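Long-range contacts in coat protein (Sulfolobus turreted icosahedral virus, PDB 2BBD), which serves as the major capsid protein of the virion, with a fold that points to common ancestry with capsid proteins of eukaryotic and bacterial viruses: residues F191-S196 / D303-L308; V216-S221 / Y295-Q300; T228-Y233 / V248-L253; A259-A264 / I272-K277. All blocks are in the same frame, centred on the assembly; numbering follows the deposited sequence.

Contact 1: residues F191-S196 / D303-L308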
loop_
_atom_site.group_PDB
_atom_site.type_symbol
_atom_site.label_atom_id
_atom_site.label_comp_id
_atom_site.label_asym_id
_atom_site.label_seq_id
_atom_site.Cartn_x
_atom_site.Cartn_y
_atom_site.Cartn_z
ATOM N N PHE A 191 4.740 17.328 0.293
ATOM C CA PHE A 191 4.289 18.269 1.293
ATOM C C PHE A 191 4.005 19.668 0.764
ATOM O O PHE A 191 4.514 20.079 -0.276
ATOM C CB PHE A 191 5.320 18.341 2.423
ATOM C CG PHE A 191 5.702 16.988 2.971
ATOM C CD1 PHE A 191 4.758 16.185 3.602
ATOM C CD2 PHE A 191 7.002 16.500 2.813
ATOM C CE1 PHE A 191 5.102 14.903 4.070
ATOM C CE2 PHE A 191 7.354 15.227 3.274
ATOM C CZ PHE A 191 6.401 14.430 3.902
ATOM N N ASN A 192 3.147 20.365 1.498
ATOM C CA ASN A 192 2.788 21.740 1.219
ATOM C C ASN A 192 2.264 22.043 -0.173
ATOM O O ASN A 192 2.714 22.991 -0.806
ATOM C CB ASN A 192 3.994 22.627 1.529
ATOM C CG ASN A 192 4.704 22.210 2.808
ATOM O OD1 ASN A 192 4.086 22.113 3.865
ATOM N ND2 ASN A 192 6.008 21.958 2.713
ATOM N N VAL A 193 1.317 21.246 -0.651
ATOM C CA VAL A 193 0.726 21.490 -1.958
ATOM C C VAL A 193 -0.325 22.587 -1.765
ATOM O O VAL A 193 -1.299 22.402 -1.037
ATOM C CB VAL A 193 0.039 20.243 -2.506
ATOM C CG1 VAL A 193 -0.607 20.571 -3.849
ATOM C CG2 VAL A 193 1.051 19.107 -2.641
ATOM N N PRO A 194 -0.130 23.742 -2.416
ATOM C CA PRO A 194 -1.045 24.886 -2.322
ATOM C C PRO A 194 -2.459 24.693 -2.860
ATOM O O PRO A 194 -2.698 23.897 -3.763
ATOM C CB PRO A 194 -0.292 25.988 -3.065
ATOM C CG PRO A 194 0.442 25.229 -4.120
ATOM C CD PRO A 194 0.966 24.024 -3.363
ATOM N N ALA A 195 -3.393 25.435 -2.278
ATOM C CA ALA A 195 -4.786 25.389 -2.692
ATOM C C ALA A 195 -4.850 25.924 -4.115
ATOM O O ALA A 195 -4.103 26.830 -4.472
ATOM C CB ALA A 195 -5.638 26.258 -1.767
ATOM N N SER A 196 -5.736 25.365 -4.928
ATOM C CA SER A 196 -5.859 25.819 -6.301
ATOM C C SER A 196 -7.154 25.321 -6.895
ATOM O O SER A 196 -7.617 24.228 -6.565
ATOM C CB SER A 196 -4.686 25.305 -7.137
ATOM O OG SER A 196 -4.792 25.746 -8.481
ATOM N N ASP A 303 -2.601 21.359 1.521
ATOM C CA ASP A 303 -2.460 20.121 2.277
ATOM C C ASP A 303 -1.221 19.334 1.899
ATOM O O ASP A 303 -0.481 19.694 0.983
ATOM C CB ASP A 303 -3.655 19.186 2.043
ATOM C CG ASP A 303 -4.997 19.863 2.242
ATOM O OD1 ASP A 303 -5.140 20.655 3.194
ATOM O OD2 ASP A 303 -5.917 19.575 1.447
ATOM N N ASN A 304 -1.021 18.234 2.613
ATOM C CA ASN A 304 0.082 17.350 2.316
ATOM C C ASN A 304 -0.557 16.193 1.554
ATOM O O ASN A 304 -1.631 15.712 1.922
ATOM C CB ASN A 304 0.759 16.900 3.607
ATOM C CG ASN A 304 1.537 18.029 4.267
ATOM O OD1 ASN A 304 2.104 18.883 3.584
ATOM N ND2 ASN A 304 1.575 18.034 5.592
ATOM N N VAL A 305 0.089 15.786 0.468
ATOM C CA VAL A 305 -0.419 14.722 -0.381
ATOM C C VAL A 305 0.392 13.433 -0.291
ATOM O O VAL A 305 1.621 13.455 -0.247
ATOM C CB VAL A 305 -0.441 15.182 -1.858
ATOM C CG1 VAL A 305 -1.094 14.113 -2.737
ATOM C CG2 VAL A 305 -1.171 16.537 -1.971
ATOM N N TYR A 306 -0.313 12.311 -0.295
ATOM C CA TYR A 306 0.327 11.008 -0.226
ATOM C C TYR A 306 -0.091 10.127 -1.377
ATOM O O TYR A 306 -1.278 9.928 -1.624
ATOM C CB TYR A 306 -0.010 10.348 1.100
ATOM C CG TYR A 306 0.546 11.141 2.244
ATOM C CD1 TYR A 306 1.889 11.027 2.604
ATOM C CD2 TYR A 306 -0.246 12.065 2.917
ATOM C CE1 TYR A 306 2.423 11.816 3.602
ATOM C CE2 TYR A 306 0.276 12.861 3.909
ATOM C CZ TYR A 306 1.611 12.737 4.252
ATOM O OH TYR A 306 2.131 13.548 5.233
ATOM N N SER A 307 0.905 9.606 -2.084
ATOM C CA SER A 307 0.660 8.746 -3.224
ATOM C C SER A 307 1.274 7.356 -3.027
ATOM O O SER A 307 2.498 7.206 -2.929
ATOM C CB SER A 307 1.237 9.390 -4.481
ATOM O OG SER A 307 1.084 8.547 -5.597
ATOM N N LEU A 308 0.414 6.348 -2.958
ATOM C CA LEU A 308 0.865 4.970 -2.800
ATOM C C LEU A 308 0.741 4.294 -4.161
ATOM O O LEU A 308 -0.369 4.050 -4.662
ATOM C CB LEU A 308 0.014 4.244 -1.752
ATOM C CG LEU A 308 0.489 2.851 -1.311
ATOM C CD1 LEU A 308 -0.215 2.462 -0.019
ATOM C CD2 LEU A 308 0.211 1.831 -2.390
#
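With CG beside its own backbone N (chi1 -71°), Asn304 swings its amide across to the 191-196 strand, where Phe191 has turned its ring the same way relative to its own backbone. The amide and the ring stand almost perpendicular, 89° apart, and CG of Asn304 lies at the ring edge, 3.8 Å from Phe191 CD1. From there OD1 of Asn304 accepts the backbone N of Asn192 at 2.8 Å in a nearly straight bond. A side chain thus takes up an N-H that the neighbouring backbone does not. Strands B (182-193) and I (303-313) of a jelly roll are neighbours in the sheet but splay apart at this end, their segment axes at 113°: Thr190 pairs with Val305, yet Val193 pairs with Asp303, leaving two residues facing Asn304 alone, as in a beta bulge. One last antiparallel hydrogen-bonded pair follows, at the strand ends: Val193 N gives to Asp303 O at 2.9 Å and Asp303 N to Val193 O at 3.1 Å. On the face that carries Val193 and Val305, their CG2 methyls press tightly together (3.5 Å), next to Leu299 of the facing sheet. On the other side, Tyr306 brings its hydroxyl to the Phe191 ring edge, OH lying 3.5 Å from CE1.

Contact 2: residues V216-S221 / Y295-Q300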
loop_
_atom_site.group_PDB
_atom_site.type_symbol
_atom_site.label_atom_id
_atom_site.label_comp_id
_atom_site.label_asym_id
_atom_site.label_seq_id
_atom_site.Cartn_x
_atom_site.Cartn_y
_atom_site.Cartn_z
ATOM N N VAL A 216 -4.320 7.855 -3.861
ATOM C CA VAL A 216 -3.980 9.199 -3.448
ATOM C C VAL A 216 -4.893 9.651 -2.331
ATOM O O VAL A 216 -6.110 9.502 -2.422
ATOM C CB VAL A 216 -4.137 10.216 -4.601
ATOM C CG1 VAL A 216 -3.750 11.617 -4.105
ATOM C CG2 VAL A 216 -3.290 9.792 -5.800
ATOM N N TYR A 217 -4.301 10.182 -1.269
ATOM C CA TYR A 217 -5.093 10.719 -0.177
ATOM C C TYR A 217 -4.433 12.000 0.284
ATOM O O TYR A 217 -3.221 12.165 0.169
ATOM C CB TYR A 217 -5.270 9.727 0.979
ATOM C CG TYR A 217 -4.005 9.218 1.618
ATOM C CD1 TYR A 217 -3.280 8.181 1.040
ATOM C CD2 TYR A 217 -3.567 9.732 2.836
ATOM C CE1 TYR A 217 -2.150 7.655 1.664
ATOM C CE2 TYR A 217 -2.430 9.215 3.473
ATOM C CZ TYR A 217 -1.729 8.172 2.881
ATOM O OH TYR A 217 -0.618 7.637 3.505
ATOM N N VAL A 218 -5.253 12.915 0.783
ATOM C CA VAL A 218 -4.780 14.221 1.202
ATOM C C VAL A 218 -5.078 14.531 2.669
ATOM O O VAL A 218 -6.152 14.228 3.174
ATOM C CB VAL A 218 -5.412 15.297 0.287
ATOM C CG1 VAL A 218 -4.862 16.646 0.609
ATOM C CG2 VAL A 218 -5.133 14.943 -1.171
ATOM N N ILE A 219 -4.116 15.143 3.344
ATOM C CA ILE A 219 -4.277 15.473 4.751
ATOM C C ILE A 219 -4.397 16.975 4.991
ATOM O O ILE A 219 -3.544 17.763 4.568
ATOM C CB ILE A 219 -3.079 14.960 5.592
ATOM C CG1 ILE A 219 -2.923 13.444 5.439
ATOM C CG2 ILE A 219 -3.279 15.334 7.055
ATOM C CD1 ILE A 219 -4.117 12.626 5.893
ATOM N N ASN A 220 -5.461 17.351 5.689
ATOM C CA ASN A 220 -5.735 18.743 6.044
ATOM C C ASN A 220 -5.239 18.892 7.492
ATOM O O ASN A 220 -5.525 18.040 8.335
ATOM C CB ASN A 220 -7.249 18.992 5.936
ATOM C CG ASN A 220 -7.662 20.388 6.364
ATOM O OD1 ASN A 220 -7.585 20.743 7.541
ATOM N ND2 ASN A 220 -8.126 21.184 5.403
ATOM N N SER A 221 -4.495 19.963 7.772
ATOM C CA SER A 221 -3.939 20.189 9.112
ATOM C C SER A 221 -4.969 20.308 10.235
ATOM O O SER A 221 -4.624 20.194 11.407
ATOM C CB SER A 221 -3.048 21.436 9.121
ATOM O OG SER A 221 -3.823 22.622 9.047
ATOM N N TYR A 295 1.309 13.880 -12.000
ATOM C CA TYR A 295 -0.073 13.806 -11.551
ATOM C C TYR A 295 -0.279 15.140 -10.831
ATOM O O TYR A 295 0.607 15.617 -10.116
ATOM C CB TYR A 295 -0.331 12.575 -10.664
ATOM C CG TYR A 295 0.035 12.669 -9.200
ATOM C CD1 TYR A 295 -0.863 13.184 -8.270
ATOM C CD2 TYR A 295 1.252 12.167 -8.734
ATOM C CE1 TYR A 295 -0.562 13.193 -6.909
ATOM C CE2 TYR A 295 1.561 12.170 -7.382
ATOM C CZ TYR A 295 0.653 12.683 -6.476
ATOM O OH TYR A 295 0.967 12.701 -5.136
ATOM N N ASP A 296 -1.428 15.762 -11.078
ATOM C CA ASP A 296 -1.745 17.069 -10.514
ATOM C C ASP A 296 -3.056 17.057 -9.746
ATOM O O ASP A 296 -3.951 16.261 -10.031
ATOM C CB ASP A 296 -1.854 18.100 -11.644
ATOM C CG ASP A 296 -0.720 17.993 -12.650
ATOM O OD1 ASP A 296 -0.982 18.174 -13.857
ATOM O OD2 ASP A 296 0.432 17.740 -12.238
ATOM N N LEU A 297 -3.169 17.961 -8.783
ATOM C CA LEU A 297 -4.382 18.053 -7.992
ATOM C C LEU A 297 -4.863 19.486 -7.795
ATOM O O LEU A 297 -4.080 20.434 -7.821
ATOM C CB LEU A 297 -4.177 17.413 -6.617
ATOM C CG LEU A 297 -3.885 15.912 -6.513
ATOM C CD1 LEU A 297 -3.620 15.569 -5.043
ATOM C CD2 LEU A 297 -5.060 15.092 -7.061
ATOM N N ALA A 298 -6.173 19.623 -7.623
ATOM C CA ALA A 298 -6.791 20.908 -7.345
ATOM C C ALA A 298 -7.272 20.720 -5.920
ATOM O O ALA A 298 -8.079 19.826 -5.654
ATOM C CB ALA A 298 -7.974 21.160 -8.276
ATOM N N LEU A 299 -6.778 21.549 -5.006
ATOM C CA LEU A 299 -7.155 21.430 -3.600
ATOM C C LEU A 299 -7.807 22.676 -3.007
ATOM O O LEU A 299 -7.379 23.791 -3.278
ATOM C CB LEU A 299 -5.920 21.080 -2.760
ATOM C CG LEU A 299 -5.106 19.851 -3.158
ATOM C CD1 LEU A 299 -3.879 19.747 -2.261
ATOM C CD2 LEU A 299 -5.959 18.605 -3.047
ATOM N N GLN A 300 -8.825 22.462 -2.172
ATOM C CA GLN A 300 -9.553 23.543 -1.495
ATOM C C GLN A 300 -8.705 24.199 -0.407
ATOM O O GLN A 300 -8.980 25.320 0.015
ATOM C CB GLN A 300 -10.813 22.991 -0.836
ATOM C CG GLN A 300 -11.834 22.376 -1.776
ATOM C CD GLN A 300 -12.669 23.428 -2.470
ATOM O OE1 GLN A 300 -12.384 23.825 -3.605
ATOM N NE2 GLN A 300 -13.701 23.904 -1.780
#
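The strand segments 216-219 and 295-299 pass 10.6 Å apart at their closest, their N-to-C directions diverging by 38°, a spacing that leaves room for a layer of side chains between two sheets. Alternate residues fill it: Val216 and Val218 from one strand, Tyr295, Leu297 and Leu299 from the other. Leu297 touches both valines. The turn about CB-CG puts its CD1 anti to CA (chi2 176°), which carries that methyl away from its own strand, to 4.1 Å from Val216 CG1 and 4.2 Å from Val218 CG2. Leu297 and Val216 pass alongside one another, each heading for the other's strand. This is the interior of a jelly roll, in which strand D (210-219) of the BIDG sheet faces strand H (293-299) of the CHEF sheet. At one end of the row, CD2 of Leu299 meets the same Val218 methyl, CG2, at 4.2 Å, the two side chains lying askew. Toward the other end the Tyr295 ring makes a looser contact, CE1 4.5 Å from Val216 CG2, with Tyr233, Val202 and Val305 packed about it. Tyr217, between the two valines, points to the outer side of its sheet, where its ring meets Tyr306 and its hydroxyl bonds Glu187.

Contact 3: residues T228-Y233 / V248-L253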
loop_
_atom_site.group_PDB
_atom_site.type_symbol
_atom_site.label_atom_id
_atom_site.label_comp_id
_atom_site.label_asym_id
_atom_site.label_seq_id
_atom_site.Cartn_x
_atom_site.Cartn_y
_atom_site.Cartn_z
ATOM N N THR A 228 -12.687 17.372 2.306
ATOM C CA THR A 228 -13.130 17.293 0.928
ATOM C C THR A 228 -12.383 18.353 0.137
ATOM O O THR A 228 -12.974 19.058 -0.679
ATOM C CB THR A 228 -14.651 17.546 0.806
ATOM O OG1 THR A 228 -15.008 18.707 1.567
ATOM C CG2 THR A 228 -15.438 16.347 1.312
ATOM N N ASP A 229 -11.081 18.465 0.390
ATOM C CA ASP A 229 -10.251 19.457 -0.288
ATOM C C ASP A 229 -9.928 19.139 -1.741
ATOM O O ASP A 229 -9.812 20.046 -2.563
ATOM C CB ASP A 229 -8.937 19.681 0.466
ATOM C CG ASP A 229 -9.141 20.360 1.807
ATOM O OD1 ASP A 229 -10.164 21.064 1.980
ATOM O OD2 ASP A 229 -8.271 20.204 2.686
ATOM N N PRO A 230 -9.758 17.851 -2.082
ATOM C CA PRO A 230 -9.444 17.596 -3.489
ATOM C C PRO A 230 -10.674 17.736 -4.374
ATOM O O PRO A 230 -11.740 17.235 -4.039
ATOM C CB PRO A 230 -8.870 16.174 -3.467
ATOM C CG PRO A 230 -9.576 15.532 -2.325
ATOM C CD PRO A 230 -9.643 16.622 -1.272
ATOM N N THR A 231 -10.527 18.433 -5.498
ATOM C CA THR A 231 -11.651 18.625 -6.412
ATOM C C THR A 231 -11.404 18.081 -7.815
ATOM O O THR A 231 -12.342 17.692 -8.512
ATOM C CB THR A 231 -12.014 20.116 -6.515
ATOM O OG1 THR A 231 -10.866 20.860 -6.944
ATOM C CG2 THR A 231 -12.464 20.635 -5.167
ATOM N N GLU A 232 -10.138 18.034 -8.219
ATOM C CA GLU A 232 -9.787 17.557 -9.551
ATOM C C GLU A 232 -8.440 16.839 -9.565
ATOM O O GLU A 232 -7.512 17.235 -8.856
ATOM C CB GLU A 232 -9.728 18.744 -10.519
ATOM C CG GLU A 232 -9.564 18.378 -11.987
ATOM C CD GLU A 232 -10.899 18.204 -12.700
ATOM O OE1 GLU A 232 -11.899 18.816 -12.256
ATOM O OE2 GLU A 232 -10.949 17.471 -13.714
ATOM N N TYR A 233 -8.346 15.795 -10.388
ATOM C CA TYR A 233 -7.122 15.010 -10.541
ATOM C C TYR A 233 -6.739 15.032 -12.014
ATOM O O TYR A 233 -7.592 14.908 -12.890
ATOM C CB TYR A 233 -7.331 13.555 -10.107
ATOM C CG TYR A 233 -6.160 12.654 -10.445
ATOM C CD1 TYR A 233 -5.116 12.461 -9.541
ATOM C CD2 TYR A 233 -6.086 12.009 -11.685
ATOM C CE1 TYR A 233 -4.028 11.646 -9.859
ATOM C CE2 TYR A 233 -4.997 11.192 -12.013
ATOM C CZ TYR A 233 -3.978 11.017 -11.095
ATOM O OH TYR A 233 -2.908 10.214 -11.407
ATOM N N VAL A 248 -10.115 14.470 -14.376
ATOM C CA VAL A 248 -11.395 14.119 -13.780
ATOM C C VAL A 248 -11.612 14.833 -12.462
ATOM O O VAL A 248 -10.662 15.301 -11.839
ATOM C CB VAL A 248 -11.457 12.575 -13.537
ATOM C CG1 VAL A 248 -12.714 12.193 -12.778
ATOM C CG2 VAL A 248 -11.399 11.842 -14.863
ATOM N N SER A 249 -12.870 14.923 -12.044
ATOM C CA SER A 249 -13.193 15.552 -10.774
ATOM C C SER A 249 -12.999 14.466 -9.725
ATOM O O SER A 249 -13.072 13.279 -10.030
ATOM C CB SER A 249 -14.649 16.020 -10.755
ATOM O OG SER A 249 -15.520 14.908 -10.882
ATOM N N TRP A 250 -12.760 14.867 -8.488
ATOM C CA TRP A 250 -12.558 13.900 -7.428
ATOM C C TRP A 250 -13.823 13.058 -7.251
ATOM O O TRP A 250 -13.749 11.841 -7.068
ATOM C CB TRP A 250 -12.208 14.634 -6.136
ATOM C CG TRP A 250 -11.510 13.782 -5.126
ATOM C CD1 TRP A 250 -11.996 13.375 -3.922
ATOM C CD2 TRP A 250 -10.171 13.285 -5.207
ATOM N NE1 TRP A 250 -11.040 12.659 -3.236
ATOM C CE2 TRP A 250 -9.908 12.590 -4.004
ATOM C CE3 TRP A 250 -9.164 13.364 -6.179
ATOM C CZ2 TRP A 250 -8.681 11.981 -3.746
ATOM C CZ3 TRP A 250 -7.940 12.757 -5.923
ATOM C CH2 TRP A 250 -7.710 12.074 -4.713
ATOM N N ALA A 251 -14.986 13.704 -7.328
ATOM C CA ALA A 251 -16.255 12.998 -7.176
ATOM C C ALA A 251 -16.429 11.938 -8.254
ATOM O O ALA A 251 -16.924 10.841 -7.989
ATOM C CB ALA A 251 -17.417 13.985 -7.218
ATOM N N ALA A 252 -16.013 12.253 -9.471
ATOM C CA ALA A 252 -16.145 11.302 -10.568
ATOM C C ALA A 252 -15.170 10.152 -10.375
ATOM O O ALA A 252 -15.453 9.016 -10.743
ATOM C CB ALA A 252 -15.881 11.992 -11.901
ATOM N N LEU A 253 -14.014 10.453 -9.799
ATOM C CA LEU A 253 -13.015 9.428 -9.563
ATOM C C LEU A 253 -13.557 8.498 -8.472
ATOM O O LEU A 253 -13.509 7.270 -8.610
ATOM C CB LEU A 253 -11.705 10.091 -9.137
ATOM C CG LEU A 253 -10.410 9.289 -9.101
ATOM C CD1 LEU A 253 -10.152 8.604 -10.442
ATOM C CD2 LEU A 253 -9.272 10.247 -8.740
#
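Strands E (230-237) and F (243-249) of the jelly roll form a beta hairpin, and here the second strand gives way directly to a helix. Backbone bonds come first. Tyr233 and Val248 are a hydrogen-bonded antiparallel pair, Tyr233 N to Val248 O at 2.8 Å and Val248 N to Tyr233 O at 3.0 Å, both nearly straight. Glu232 and Ser249 make the adjoining non-hydrogen-bonded pair. Beyond it the pattern bends: Trp250 N reaches Thr231 O at 2.9 Å from well above the carbonyl plane, 64° out of it, where the chain is already turning into the helix. The turn has a cap of its own, Ser249 at the N-cap position, whose OG accepts Ala252 N at 3.0 Å. Apolar contacts fill the side toward the barrel interior. There CB of Tyr233 meets the indole edge near CZ3 and, at 4.1 Å, the CD2 methyl of Leu253 one helical turn on, while the Tyr233 hydroxyl bonds Gln214. The aromatic contact is a CH-pi interaction. With CG of Trp250 anti to the backbone N (chi1 -159°), the indole lies against Pro230, and the proline CG sits 3.4 Å from the centroid of the five-membered ring, just 13° off its normal.

Contact 4: residues A259-A264 / I272-K277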
loop_
_atom_site.group_PDB
_atom_site.type_symbol
_atom_site.label_atom_id
_atom_site.label_comp_id
_atom_site.label_asym_id
_atom_site.label_seq_id
_atom_site.Cartn_x
_atom_site.Cartn_y
_atom_site.Cartn_z
ATOM N N ALA A 259 -17.867 1.907 -8.330
ATOM C CA ALA A 259 -18.249 0.877 -9.283
ATOM C C ALA A 259 -17.205 -0.225 -9.278
ATOM O O ALA A 259 -17.532 -1.404 -9.166
ATOM C CB ALA A 259 -18.375 1.478 -10.677
ATOM N N GLU A 260 -15.945 0.173 -9.383
ATOM C CA GLU A 260 -14.844 -0.773 -9.413
ATOM C C GLU A 260 -14.692 -1.633 -8.157
ATOM O O GLU A 260 -14.660 -2.859 -8.247
ATOM C CB GLU A 260 -13.533 -0.026 -9.678
ATOM C CG GLU A 260 -12.291 -0.897 -9.555
ATOM C CD GLU A 260 -11.974 -1.681 -10.818
ATOM O OE1 GLU A 260 -12.901 -2.270 -11.417
ATOM O OE2 GLU A 260 -10.784 -1.714 -11.205
ATOM N N TYR A 261 -14.602 -0.991 -6.994
ATOM C CA TYR A 261 -14.399 -1.693 -5.724
ATOM C C TYR A 261 -15.652 -2.008 -4.937
ATOM O O TYR A 261 -15.583 -2.630 -3.875
ATOM C CB TYR A 261 -13.440 -0.885 -4.860
ATOM C CG TYR A 261 -12.125 -0.681 -5.548
ATOM C CD1 TYR A 261 -11.223 -1.732 -5.675
ATOM C CD2 TYR A 261 -11.811 0.537 -6.146
ATOM C CE1 TYR A 261 -10.039 -1.587 -6.382
ATOM C CE2 TYR A 261 -10.626 0.698 -6.861
ATOM C CZ TYR A 261 -9.745 -0.375 -6.975
ATOM O OH TYR A 261 -8.584 -0.243 -7.693
ATOM N N GLN A 262 -16.791 -1.558 -5.451
ATOM C CA GLN A 262 -18.077 -1.802 -4.825
ATOM C C GLN A 262 -18.109 -1.384 -3.366
ATOM O O GLN A 262 -18.546 -2.132 -2.490
ATOM C CB GLN A 262 -18.427 -3.278 -4.989
ATOM C CG GLN A 262 -18.281 -3.716 -6.443
ATOM C CD GLN A 262 -18.170 -5.220 -6.617
ATOM O OE1 GLN A 262 -17.672 -5.698 -7.640
ATOM N NE2 GLN A 262 -18.637 -5.975 -5.626
ATOM N N VAL A 263 -17.648 -0.168 -3.114
ATOM C CA VAL A 263 -17.628 0.373 -1.768
ATOM C C VAL A 263 -17.504 1.890 -1.858
ATOM O O VAL A 263 -16.911 2.421 -2.800
ATOM C CB VAL A 263 -16.438 -0.220 -0.945
ATOM C CG1 VAL A 263 -15.122 0.271 -1.502
ATOM C CG2 VAL A 263 -16.577 0.149 0.517
ATOM N N ALA A 264 -18.090 2.583 -0.886
ATOM C CA ALA A 264 -18.036 4.034 -0.841
ATOM C C ALA A 264 -16.596 4.444 -0.519
ATOM O O ALA A 264 -15.798 3.618 -0.070
ATOM C CB ALA A 264 -18.990 4.556 0.228
ATOM N N ILE A 272 -8.538 6.195 -5.871
ATOM C CA ILE A 272 -7.624 5.318 -6.584
ATOM C C ILE A 272 -7.724 5.505 -8.093
ATOM O O ILE A 272 -8.819 5.593 -8.653
ATOM C CB ILE A 272 -7.901 3.847 -6.269
ATOM C CG1 ILE A 272 -7.537 3.549 -4.803
ATOM C CG2 ILE A 272 -7.119 2.967 -7.232
ATOM C CD1 ILE A 272 -7.920 2.158 -4.334
ATOM N N ILE A 273 -6.568 5.569 -8.742
ATOM C CA ILE A 273 -6.501 5.705 -10.189
ATOM C C ILE A 273 -6.040 4.394 -10.794
ATOM O O ILE A 273 -4.864 4.043 -10.688
ATOM C CB ILE A 273 -5.477 6.778 -10.647
ATOM C CG1 ILE A 273 -5.923 8.170 -10.214
ATOM C CG2 ILE A 273 -5.294 6.703 -12.156
ATOM C CD1 ILE A 273 -5.611 8.474 -8.770
ATOM N N ASP A 274 -6.957 3.661 -11.414
ATOM C CA ASP A 274 -6.585 2.418 -12.073
ATOM C C ASP A 274 -6.183 2.811 -13.485
ATOM O O ASP A 274 -7.031 3.082 -14.334
ATOM C CB ASP A 274 -7.756 1.435 -12.101
ATOM C CG ASP A 274 -8.073 0.870 -10.728
ATOM O OD1 ASP A 274 -8.894 1.463 -10.003
ATOM O OD2 ASP A 274 -7.484 -0.165 -10.368
ATOM N N PHE A 275 -4.876 2.853 -13.719
ATOM C CA PHE A 275 -4.328 3.248 -15.005
ATOM C C PHE A 275 -4.875 2.531 -16.238
ATOM O O PHE A 275 -5.092 3.171 -17.265
ATOM C CB PHE A 275 -2.802 3.151 -14.953
ATOM C CG PHE A 275 -2.180 4.074 -13.934
ATOM C CD1 PHE A 275 -2.223 5.454 -14.109
ATOM C CD2 PHE A 275 -1.584 3.562 -12.779
ATOM C CE1 PHE A 275 -1.683 6.322 -13.147
ATOM C CE2 PHE A 275 -1.044 4.412 -11.813
ATOM C CZ PHE A 275 -1.094 5.801 -11.998
ATOM N N ARG A 276 -5.122 1.226 -16.148
ATOM C CA ARG A 276 -5.639 0.493 -17.300
ATOM C C ARG A 276 -6.972 1.057 -17.780
ATOM O O ARG A 276 -7.395 0.793 -18.904
ATOM C CB ARG A 276 -5.813 -0.992 -16.981
ATOM C CG ARG A 276 -6.862 -1.270 -15.933
ATOM C CD ARG A 276 -7.201 -2.753 -15.869
ATOM N NE ARG A 276 -8.099 -3.053 -14.756
ATOM C CZ ARG A 276 -9.250 -2.423 -14.520
ATOM N NH1 ARG A 276 -9.667 -1.446 -15.320
ATOM N NH2 ARG A 276 -9.990 -2.770 -13.474
ATOM N N LYS A 277 -7.636 1.825 -16.925
ATOM C CA LYS A 277 -8.913 2.428 -17.284
ATOM C C LYS A 277 -8.706 3.674 -18.142
ATOM O O LYS A 277 -9.666 4.247 -18.656
ATOM C CB LYS A 277 -9.702 2.818 -16.027
ATOM C CG LYS A 277 -10.265 1.658 -15.226
ATOM C CD LYS A 277 -11.040 2.189 -14.035
ATOM C CE LYS A 277 -11.562 1.081 -13.134
ATOM N NZ LYS A 277 -12.590 0.228 -13.790
#
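Tyr261 and Asp274 reach toward each other from opposite directions, hydroxyl against carboxylate, with ring and carboxylate planes 34° apart. The hydroxyl donates to OD1 of Asp274 at 2.9 Å, using the syn lone pair of OD1, and OD2 is as near to it; OD2 also holds a salt bridge to Arg213. Ile272 lies across the tyrosine at about a right angle, its CD1 4.0 Å from Tyr261 CE2. In the preceding residue, Glu260 CG, anti to the backbone N, sits over the centre of the Tyr261 ring, and the bend at chi2 (84°) then turns the carboxylate toward Arg276, which comes from the opposite side on an extended chain. The two flat groups are almost perpendicular, 81° apart, and the bridge rests on one short pair, Glu260 OE2 to Arg276 NH2 at 2.6 Å. Lys277 arrives obliquely and makes a weaker bridge, NZ to Glu260 OE1 at 3.5 Å. Glu260 OE2 lies 3.7 Å from Asp274 OD2; Arg213, Arg276 and Lys277 probably offset this pairing of negative charges. This small ion-pair network, consistent with a protein from a hyperthermophilic host, binds the last turn of helix 250-261, just before Gln262 leaves it with positive phi, to strand G and the short 3-10 turn 275-277 that interrupts it: the helix-bearing F-G connection of a double jelly-roll capsid protein.

In the fold
All four contacts belong to the second, C-terminal jelly roll of a double jelly-roll protein. Contact 1 joins strands 182-193 and 303-313 within one sheet, and contact 2, its centre only 5 Å away, spans to the facing sheet. Contact 3 lies within that second sheet, about 9 Å from contact 2 between centres. Contact 4, its centre about 14 Å from that of contact 3, ties the end of helix 250-261 back to strand G of the first sheet; contact 3 uses the start of the same helix. Along the chain contact 1 encloses contact 2, which encloses contacts 3 and 4 in succession. These nested pairings bring the two sheets together in one jelly roll, consistent with its role as a capsid building block.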